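Local structure of 4-alpha-glucanotransferase (Aquifex aeolicus, 1TZ7) at residues A[373-377]-A[387-393]; A[380-384]-A[420-424]; A[398-402]-A[442-448]. The protein belongs to the amylomaltase (D-enzyme) family and is built round a barrel of eight parallel strands with helices packed outside it. One frame throughout, in Å; residues are numbered along the deposited sequence.

Interaction 1 of 3, residues A[373-377]-A[387-393]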
loop_
_atom_site.group_PDB
_atom_site.type_symbol
_atom_site.label_atom_id
_atom_site.label_comp_id
_atom_site.label_asym_id
_atom_site.label_seq_id
_atom_site.Cartn_x
_atom_site.Cartn_y
_atom_site.Cartn_z
ATOM N N GLY A 373 -9.496 -9.451 10.781
ATOM C CA GLY A 373 -10.200 -8.422 10.046
ATOM C C GLY A 373 -9.707 -7.030 10.396
ATOM O O GLY A 373 -8.749 -6.865 11.155
ATOM N N SER A 374 -10.367 -6.028 9.834
ATOM C CA SER A 374 -10.072 -4.634 10.136
ATOM C C SER A 374 -11.284 -3.986 10.823
ATOM O O SER A 374 -12.426 -4.251 10.464
ATOM C CB SER A 374 -9.729 -3.871 8.843
ATOM O OG SER A 374 -8.518 -4.341 8.277
ATOM N N ARG A 375 -11.018 -3.146 11.814
ATOM C CA ARG A 375 -12.049 -2.292 12.402
ATOM C C ARG A 375 -11.534 -0.864 12.535
ATOM O O ARG A 375 -10.345 -0.637 12.708
ATOM C CB ARG A 375 -12.471 -2.819 13.774
ATOM C CG ARG A 375 -12.952 -4.257 13.773
ATOM C CD ARG A 375 -14.338 -4.453 13.177
ATOM N NE ARG A 375 -14.631 -5.870 12.978
ATOM C CZ ARG A 375 -15.107 -6.688 13.925
ATOM N NH1 ARG A 375 -15.332 -7.963 13.644
ATOM N NH2 ARG A 375 -15.365 -6.232 15.149
ATOM N N VAL A 376 -12.447 0.091 12.454
ATOM C CA VAL A 376 -12.093 1.504 12.450
ATOM C C VAL A 376 -13.057 2.248 13.355
ATOM O O VAL A 376 -14.257 2.240 13.127
ATOM C CB VAL A 376 -12.162 2.102 11.007
ATOM C CG1 VAL A 376 -11.611 3.525 10.983
ATOM C CG2 VAL A 376 -11.391 1.224 10.027
ATOM N N ILE A 377 -12.530 2.886 14.391
ATOM C CA ILE A 377 -13.385 3.497 15.413
ATOM C C ILE A 377 -14.161 4.696 14.862
ATOM O O ILE A 377 -15.186 5.090 15.419
ATOM C CB ILE A 377 -12.556 3.907 16.648
ATOM C CG1 ILE A 377 -13.479 4.129 17.849
ATOM C CG2 ILE A 377 -11.738 5.162 16.359
ATOM C CD1 ILE A 377 -12.795 4.002 19.162
ATOM N N GLU A 387 -20.169 -2.895 14.927
ATOM C CA GLU A 387 -19.111 -3.855 15.194
ATOM C C GLU A 387 -17.745 -3.154 15.362
ATOM O O GLU A 387 -16.757 -3.788 15.722
ATOM C CB GLU A 387 -19.044 -4.910 14.067
ATOM C CG GLU A 387 -18.507 -4.390 12.741
ATOM C CD GLU A 387 -18.720 -5.374 11.590
ATOM O OE1 GLU A 387 -19.874 -5.532 11.148
ATOM O OE2 GLU A 387 -17.736 -5.981 11.132
ATOM N N HIS A 388 -17.710 -1.847 15.103
ATOM C CA HIS A 388 -16.486 -1.076 15.236
ATOM C C HIS A 388 -16.390 -0.371 16.601
ATOM O O HIS A 388 -15.404 0.308 16.885
ATOM C CB HIS A 388 -16.384 -0.045 14.116
ATOM C CG HIS A 388 -16.391 -0.641 12.745
ATOM N ND1 HIS A 388 -15.293 -0.605 11.912
ATOM C CD2 HIS A 388 -17.365 -1.282 12.053
ATOM C CE1 HIS A 388 -15.590 -1.198 10.769
ATOM N NE2 HIS A 388 -16.841 -1.617 10.830
ATOM N N LEU A 389 -17.410 -0.531 17.436
ATOM C CA LEU A 389 -17.311 -0.111 18.835
ATOM C C LEU A 389 -16.300 -1.015 19.581
ATOM O O LEU A 389 -16.256 -2.223 19.357
ATOM C CB LEU A 389 -18.682 -0.171 19.520
ATOM C CG LEU A 389 -19.665 0.943 19.118
ATOM C CD1 LEU A 389 -21.092 0.567 19.480
ATOM C CD2 LEU A 389 -19.277 2.261 19.766
ATOM N N PRO A 390 -15.484 -0.415 20.444
ATOM C CA PRO A 390 -14.435 -1.148 21.167
ATOM C C PRO A 390 -14.909 -2.471 21.769
ATOM O O PRO A 390 -14.224 -3.484 21.631
ATOM C CB PRO A 390 -14.034 -0.178 22.267
ATOM C CG PRO A 390 -14.304 1.166 21.696
ATOM C CD PRO A 390 -15.489 1.017 20.784
ATOM N N HIS A 391 -16.070 -2.466 22.413
ATOM C CA HIS A 391 -16.546 -3.658 23.112
ATOM C C HIS A 391 -17.024 -4.774 22.178
ATOM O O HIS A 391 -17.314 -5.883 22.633
ATOM C CB HIS A 391 -17.623 -3.294 24.142
ATOM C CG HIS A 391 -18.995 -3.071 23.574
ATOM N ND1 HIS A 391 -19.625 -1.849 23.624
ATOM C CD2 HIS A 391 -19.883 -3.926 23.009
ATOM C CE1 HIS A 391 -20.829 -1.954 23.092
ATOM N NE2 HIS A 391 -21.008 -3.202 22.711
ATOM N N ASN A 392 -17.084 -4.481 20.880
ATOM C CA ASN A 392 -17.478 -5.469 19.875
ATOM C C ASN A 392 -16.287 -5.988 19.049
ATOM O O ASN A 392 -16.450 -6.870 18.215
ATOM C CB ASN A 392 -18.547 -4.866 18.933
ATOM C CG ASN A 392 -19.938 -4.906 19.531
ATOM O OD1 ASN A 392 -20.279 -5.826 20.259
ATOM N ND2 ASN A 392 -20.758 -3.890 19.223
ATOM N N VAL A 393 -15.094 -5.436 19.294
ATOM C CA VAL A 393 -13.905 -5.832 18.543
ATOM C C VAL A 393 -13.212 -7.023 19.221
ATOM O O VAL A 393 -12.669 -6.899 20.329
ATOM C CB VAL A 393 -12.895 -4.654 18.401
ATOM C CG1 VAL A 393 -11.659 -5.098 17.629
ATOM C CG2 VAL A 393 -13.548 -3.468 17.708
#
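Arg-375 and His-388 meet where barrel strand 373-376 is covered by the loop leading on to strand 397-400 in this (beta/alpha)8 fold. CB of Arg-375 lies 4.0 Å from ND1 of His-388. CG of Arg-375 touches the side chain of Val-393, with 4.1 Å to its CG2. The chain then bends at chi2 (-74°). This carries CD over the centre of the imidazole, a CH-pi contact only 10° off the ring normal. NE of Arg-375 forms a long salt bridge to OE2 of Glu-387 at 3.6 Å. That oxygen sits over a face of the guanidinium, and no N-H is aimed at it. NH2 of Arg-375 makes two weak hydrogen bonds to the loop backbone, 2.9 Å to O of Glu-387 and 3.3 Å to O of Asn-392, the latter at the guanidinium edge. NH1 turns to a salt bridge with Glu-394. The group thus has two acidic partners, Glu-387 and Glu-394, and its NH2 ties the loop to the strand. The histidine is held by its own edge. Val-376 N donates to ND1 of His-388 at 3.0 Å, nearly straight (169°) and close to the ring plane. Further along, CD1 of Ile-377 rests against CG of Pro-390 at 4.1 Å.

Interaction 2 of 3, residues A[380-384]-A[420-424]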
loop_
_atom_site.group_PDB
_atom_site.type_symbol
_atom_site.label_atom_id
_atom_site.label_comp_id
_atom_site.label_asym_id
_atom_site.label_seq_id
_atom_site.Cartn_x
_atom_site.Cartn_y
_atom_site.Cartn_z
ATOM N N ALA A 380 -17.734 3.860 14.222
ATOM C CA ALA A 380 -18.338 3.192 15.391
ATOM C C ALA A 380 -19.625 3.868 15.888
ATOM O O ALA A 380 -20.387 3.272 16.653
ATOM C CB ALA A 380 -17.328 3.099 16.524
ATOM N N PHE A 381 -19.867 5.100 15.455
ATOM C CA PHE A 381 -20.878 5.945 16.104
ATOM C C PHE A 381 -22.009 6.374 15.152
ATOM O O PHE A 381 -22.725 7.344 15.421
ATOM C CB PHE A 381 -20.204 7.158 16.735
ATOM C CG PHE A 381 -19.092 6.797 17.656
ATOM C CD1 PHE A 381 -17.768 6.893 17.245
ATOM C CD2 PHE A 381 -19.361 6.322 18.929
ATOM C CE1 PHE A 381 -16.738 6.539 18.095
ATOM C CE2 PHE A 381 -18.333 5.968 19.784
ATOM C CZ PHE A 381 -17.022 6.075 19.366
ATOM N N TYR A 382 -22.172 5.635 14.054
ATOM C CA TYR A 382 -23.338 5.803 13.173
ATOM C C TYR A 382 -24.477 4.872 13.592
ATOM O O TYR A 382 -25.615 5.052 13.174
ATOM C CB TYR A 382 -22.955 5.524 11.717
ATOM C CG TYR A 382 -21.842 6.400 11.197
ATOM C CD1 TYR A 382 -20.750 5.850 10.542
ATOM C CD2 TYR A 382 -21.882 7.781 11.357
ATOM C CE1 TYR A 382 -19.729 6.645 10.063
ATOM C CE2 TYR A 382 -20.862 8.587 10.881
ATOM C CZ TYR A 382 -19.789 8.014 10.237
ATOM O OH TYR A 382 -18.776 8.800 9.762
ATOM N N ASP A 383 -24.156 3.880 14.421
ATOM C CA ASP A 383 -25.142 2.902 14.888
ATOM C C ASP A 383 -24.773 2.406 16.296
ATOM O O ASP A 383 -23.591 2.257 16.622
ATOM C CB ASP A 383 -25.211 1.719 13.916
ATOM C CG ASP A 383 -26.365 0.784 14.216
ATOM O OD1 ASP A 383 -26.173 -0.162 15.006
ATOM O OD2 ASP A 383 -27.499 0.918 13.709
ATOM N N LYS A 384 -25.788 2.149 17.123
ATOM C CA LYS A 384 -25.566 1.898 18.557
ATOM C C LYS A 384 -24.896 0.538 18.828
ATOM O O LYS A 384 -24.277 0.345 19.882
ATOM C CB LYS A 384 -26.882 1.991 19.335
ATOM C CG LYS A 384 -26.692 2.131 20.859
ATOM C CD LYS A 384 -27.948 2.661 21.547
ATOM C CE LYS A 384 -28.743 1.537 22.205
ATOM N NZ LYS A 384 -29.969 2.044 22.889
ATOM N N SER A 420 -24.735 11.376 15.604
ATOM C CA SER A 420 -23.553 10.549 15.773
ATOM C C SER A 420 -22.645 11.108 16.878
ATOM O O SER A 420 -21.987 10.355 17.585
ATOM C CB SER A 420 -22.792 10.448 14.457
ATOM O OG SER A 420 -23.566 9.765 13.485
ATOM N N ARG A 421 -22.628 12.434 17.013
ATOM C CA ARG A 421 -21.938 13.091 18.122
ATOM C C ARG A 421 -22.538 12.653 19.461
ATOM O O ARG A 421 -21.817 12.399 20.417
ATOM C CB ARG A 421 -22.045 14.615 17.993
ATOM C CG ARG A 421 -20.959 15.259 17.159
ATOM C CD ARG A 421 -21.048 16.794 17.117
ATOM N NE ARG A 421 -20.032 17.388 16.242
ATOM C CZ ARG A 421 -19.364 18.514 16.511
ATOM N NH1 ARG A 421 -19.598 19.189 17.640
ATOM N NH2 ARG A 421 -18.461 18.970 15.651
ATOM N N LYS A 422 -23.866 12.573 19.514
ATOM C CA LYS A 422 -24.567 12.181 20.736
ATOM C C LYS A 422 -24.162 10.775 21.156
ATOM O O LYS A 422 -23.899 10.520 22.327
ATOM C CB LYS A 422 -26.076 12.239 20.523
ATOM C CG LYS A 422 -26.888 12.067 21.797
ATOM C CD LYS A 422 -28.346 12.501 21.599
ATOM C CE LYS A 422 -29.284 11.762 22.552
ATOM N NZ LYS A 422 -30.540 12.519 22.803
ATOM N N ARG A 423 -24.112 9.871 20.185
ATOM C CA ARG A 423 -23.722 8.493 20.429
ATOM C C ARG A 423 -22.282 8.408 20.955
ATOM O O ARG A 423 -21.976 7.597 21.830
ATOM C CB ARG A 423 -23.838 7.696 19.136
ATOM C CG ARG A 423 -25.260 7.197 18.798
ATOM C CD ARG A 423 -25.216 6.116 17.858
ATOM N NE ARG A 423 -25.964 6.104 16.604
ATOM C CZ ARG A 423 -26.586 7.070 15.910
ATOM N NH1 ARG A 423 -26.518 8.361 16.131
ATOM N NH2 ARG A 423 -27.222 6.645 14.855
ATOM N N LEU A 424 -21.407 9.248 20.408
ATOM C CA LEU A 424 -20.001 9.275 20.807
ATOM C C LEU A 424 -19.873 9.753 22.254
ATOM O O LEU A 424 -19.193 9.121 23.071
ATOM C CB LEU A 424 -19.205 10.195 19.869
ATOM C CG LEU A 424 -17.739 10.465 20.212
ATOM C CD1 LEU A 424 -16.974 9.180 20.331
ATOM C CD2 LEU A 424 -17.110 11.358 19.154
#
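Phe-381 packs on Leu-424 where a loop that follows barrel strand 373-376 meets helix 418-428, one of the helices between barrel strands 397-400 and 452-456. The apolar contact is close. With chi2 of Leu-424 at 56°, its CD1 lies over one face of the phenyl ring in a CH-pi contact, 3.5 Å from the centroid and 21° off the normal. The methyl is displaced toward the rim, and the nearest pair is CD1 of Leu-424 to CZ of Phe-381 at 3.3 Å. CB of Ala-380 lies over the opposite face, near its rim. Leu-389 and Trp-412 also touch this aromatic side chain.

The polar contacts of Ser-420 centre on O of Phe-381. Ser-420 OG gives a weak hydrogen bond of 3.2 Å to O of Phe-381. CA of Ser-420 makes a CA-H...O contact with the same Phe-381 oxygen at 3.3 Å. The serine hydroxyl also sits at the edge of the Tyr-382 ring, with Ser-420 OG 3.4 Å from CD2 of Tyr-382. The phenol end of that tyrosine is hydrogen-bonded to Trp-412 NE1.

Charged and flat-group packing comes from Arg-423. Its chain bends at chi3 (-127°) and lays the guanidinium alongside the loop backbone. O of Phe-381 and CA of Tyr-382 lie over a face, and N of Lys-384 lies near the plane at the edge. NH2 of Arg-423 comes within 2.8 Å of O of Tyr-382.

Interaction 3 of 3, residues A[398-402]-A[442-448]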
loop_
_atom_site.group_PDB
_atom_site.type_symbol
_atom_site.label_atom_id
_atom_site.label_comp_id
_atom_site.label_asym_id
_atom_site.label_seq_id
_atom_site.Cartn_x
_atom_site.Cartn_y
_atom_site.Cartn_z
ATOM N N VAL A 398 -7.253 -6.101 13.518
ATOM C CA VAL A 398 -6.496 -4.868 13.544
ATOM C C VAL A 398 -7.478 -3.688 13.690
ATOM O O VAL A 398 -8.383 -3.534 12.887
ATOM C CB VAL A 398 -5.672 -4.701 12.241
ATOM C CG1 VAL A 398 -4.681 -3.549 12.373
ATOM C CG2 VAL A 398 -4.936 -6.012 11.902
ATOM N N TYR A 399 -7.281 -2.877 14.727
ATOM C CA TYR A 399 -8.225 -1.797 15.087
ATOM C C TYR A 399 -7.567 -0.446 14.821
ATOM O O TYR A 399 -6.582 -0.094 15.470
ATOM C CB TYR A 399 -8.583 -1.908 16.575
ATOM C CG TYR A 399 -9.873 -1.212 17.026
ATOM C CD1 TYR A 399 -10.161 -1.081 18.384
ATOM C CD2 TYR A 399 -10.798 -0.703 16.108
ATOM C CE1 TYR A 399 -11.321 -0.465 18.822
ATOM C CE2 TYR A 399 -11.965 -0.086 16.540
ATOM C CZ TYR A 399 -12.215 0.027 17.914
ATOM O OH TYR A 399 -13.356 0.629 18.368
ATOM N N TYR A 400 -8.120 0.301 13.870
ATOM C CA TYR A 400 -7.573 1.601 13.466
ATOM C C TYR A 400 -8.358 2.732 14.112
ATOM O O TYR A 400 -9.553 2.605 14.342
ATOM C CB TYR A 400 -7.644 1.747 11.936
ATOM C CG TYR A 400 -6.808 0.736 11.188
ATOM C CD1 TYR A 400 -7.300 -0.533 10.908
ATOM C CD2 TYR A 400 -5.522 1.049 10.766
ATOM C CE1 TYR A 400 -6.532 -1.466 10.219
ATOM C CE2 TYR A 400 -4.744 0.125 10.080
ATOM C CZ TYR A 400 -5.253 -1.129 9.810
ATOM O OH TYR A 400 -4.474 -2.053 9.133
ATOM N N THR A 401 -7.683 3.847 14.393
ATOM C CA THR A 401 -8.383 5.099 14.665
ATOM C C THR A 401 -9.024 5.581 13.382
ATOM O O THR A 401 -10.224 5.842 13.330
ATOM C CB THR A 401 -7.405 6.183 15.218
ATOM O OG1 THR A 401 -6.288 6.341 14.337
ATOM C CG2 THR A 401 -6.784 5.744 16.537
ATOM N N SER A 402 -8.210 5.695 12.343
ATOM C CA SER A 402 -8.699 5.977 11.004
ATOM C C SER A 402 -7.696 5.451 9.978
ATOM O O SER A 402 -6.624 4.952 10.343
ATOM C CB SER A 402 -8.925 7.488 10.821
ATOM O OG SER A 402 -7.733 8.216 11.032
ATOM N N ILE A 442 -8.205 7.359 20.702
ATOM C CA ILE A 442 -6.981 6.577 20.804
ATOM C C ILE A 442 -7.060 5.644 22.018
ATOM O O ILE A 442 -6.748 4.468 21.918
ATOM C CB ILE A 442 -5.748 7.502 20.905
ATOM C CG1 ILE A 442 -5.407 8.082 19.523
ATOM C CG2 ILE A 442 -4.540 6.735 21.455
ATOM C CD1 ILE A 442 -4.528 9.323 19.575
ATOM N N ARG A 443 -7.490 6.183 23.158
ATOM C CA ARG A 443 -7.663 5.381 24.377
ATOM C C ARG A 443 -8.630 4.217 24.154
ATOM O O ARG A 443 -8.377 3.109 24.602
ATOM C CB ARG A 443 -8.169 6.246 25.520
ATOM C CG ARG A 443 -7.110 7.129 26.148
ATOM C CD ARG A 443 -7.628 7.982 27.288
ATOM N NE ARG A 443 -6.643 8.964 27.734
ATOM C CZ ARG A 443 -5.762 8.761 28.713
ATOM N NH1 ARG A 443 -5.733 7.603 29.363
ATOM N NH2 ARG A 443 -4.907 9.721 29.046
ATOM N N LEU A 444 -9.739 4.484 23.456
ATOM C CA LEU A 444 -10.754 3.454 23.180
ATOM C C LEU A 444 -10.170 2.325 22.311
ATOM O O LEU A 444 -10.448 1.144 22.532
ATOM C CB LEU A 444 -11.967 4.080 22.467
ATOM C CG LEU A 444 -13.290 4.263 23.249
ATOM C CD1 LEU A 444 -13.110 4.195 24.741
ATOM C CD2 LEU A 444 -13.951 5.562 22.855
ATOM N N VAL A 445 -9.370 2.698 21.329
ATOM C CA VAL A 445 -8.730 1.727 20.468
ATOM C C VAL A 445 -7.689 0.897 21.266
ATOM O O VAL A 445 -7.615 -0.321 21.123
ATOM C CB VAL A 445 -8.056 2.421 19.257
ATOM C CG1 VAL A 445 -7.100 1.472 18.547
ATOM C CG2 VAL A 445 -9.113 2.934 18.294
ATOM N N LEU A 446 -6.912 1.572 22.111
ATOM C CA LEU A 446 -5.844 0.919 22.866
ATOM C C LEU A 446 -6.389 -0.007 23.961
ATOM O O LEU A 446 -5.803 -1.048 24.241
ATOM C CB LEU A 446 -4.909 1.964 23.498
ATOM C CG LEU A 446 -4.102 2.850 22.538
ATOM C CD1 LEU A 446 -3.293 3.880 23.322
ATOM C CD2 LEU A 446 -3.203 2.033 21.663
ATOM N N ILE A 447 -7.509 0.380 24.576
ATOM C CA ILE A 447 -8.094 -0.395 25.678
ATOM C C ILE A 447 -8.796 -1.664 25.169
ATOM O O ILE A 447 -9.064 -2.580 25.941
ATOM C CB ILE A 447 -9.100 0.473 26.501
ATOM C CG1 ILE A 447 -9.360 -0.169 27.872
ATOM C CG2 ILE A 447 -10.412 0.631 25.751
ATOM C CD1 ILE A 447 -10.082 0.722 28.837
ATOM N N SER A 448 -9.093 -1.697 23.873
ATOM C CA SER A 448 -9.763 -2.846 23.262
ATOM C C SER A 448 -8.899 -4.087 23.364
ATOM O O SER A 448 -7.720 -4.006 23.701
ATOM C CB SER A 448 -10.059 -2.560 21.800
ATOM O OG SER A 448 -8.880 -2.641 21.035
#
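Tyr-399 and Val-445 carry the packing of barrel strand 397-400 against helix 437-447 on the outside of the (beta/alpha)8 barrel. The axes of 398-400 and 442-447 run nearly antiparallel (173°) and come within 8.7 Å. The helix belongs to the crossover from this strand to its parallel neighbour 452-456. Val-445 uses both methyls. CG2 of Val-445 sits over the centre of the Tyr-399 ring, 4.1 Å from the centroid and 11° off the normal. CG1 of Val-445 reaches the strand backbone, 3.5 Å from O of Tyr-399. The CA-CB bond of Tyr-399 points at the helix, and with chi1 at -160° the ring lies beside Val-445. Its hydroxyl passes on to a hydrogen bond with O of His-388, which holds the far end of the ring.

Thr-401 is the third large contributor. Its CG2 touches both CG1 of Ile-442, at 4.0 Å, and CG2 of Val-445, at 4.1 Å. Its hydroxyl is engaged by Asp-459 and by the backbone N of Gln-456. At the tyrosine edge, OG of Ser-448 lies near the ring plane, 3.3 Å from CD1 of Tyr-399. That same Ser-448 OG donates a hydrogen bond of 2.6 Å back to O of Val-445.

Overall arrangement
The three contacts lie on the same side of the centre of the chain. Interactions 1 and 3 use adjacent parallel strands, 373-376 and 397-400, and their centres are about 8 Å apart. They meet through the Arg-375 to Tyr-400 backbone bond and through Ile-377 on Leu-444. Interaction 2 is farther out, its centre about 13 Å from that of interaction 1 and about 16 Å from that of interaction 3. It touches interaction 1 through Leu-389, but not interaction 3. Interaction 1 closes before interaction 3 opens. The segments of interaction 2 alternate with those of both. Loop 377-396 is thus packed against its own strand and against helix 418-428, while helix 437-447 covers the neighbouring strand.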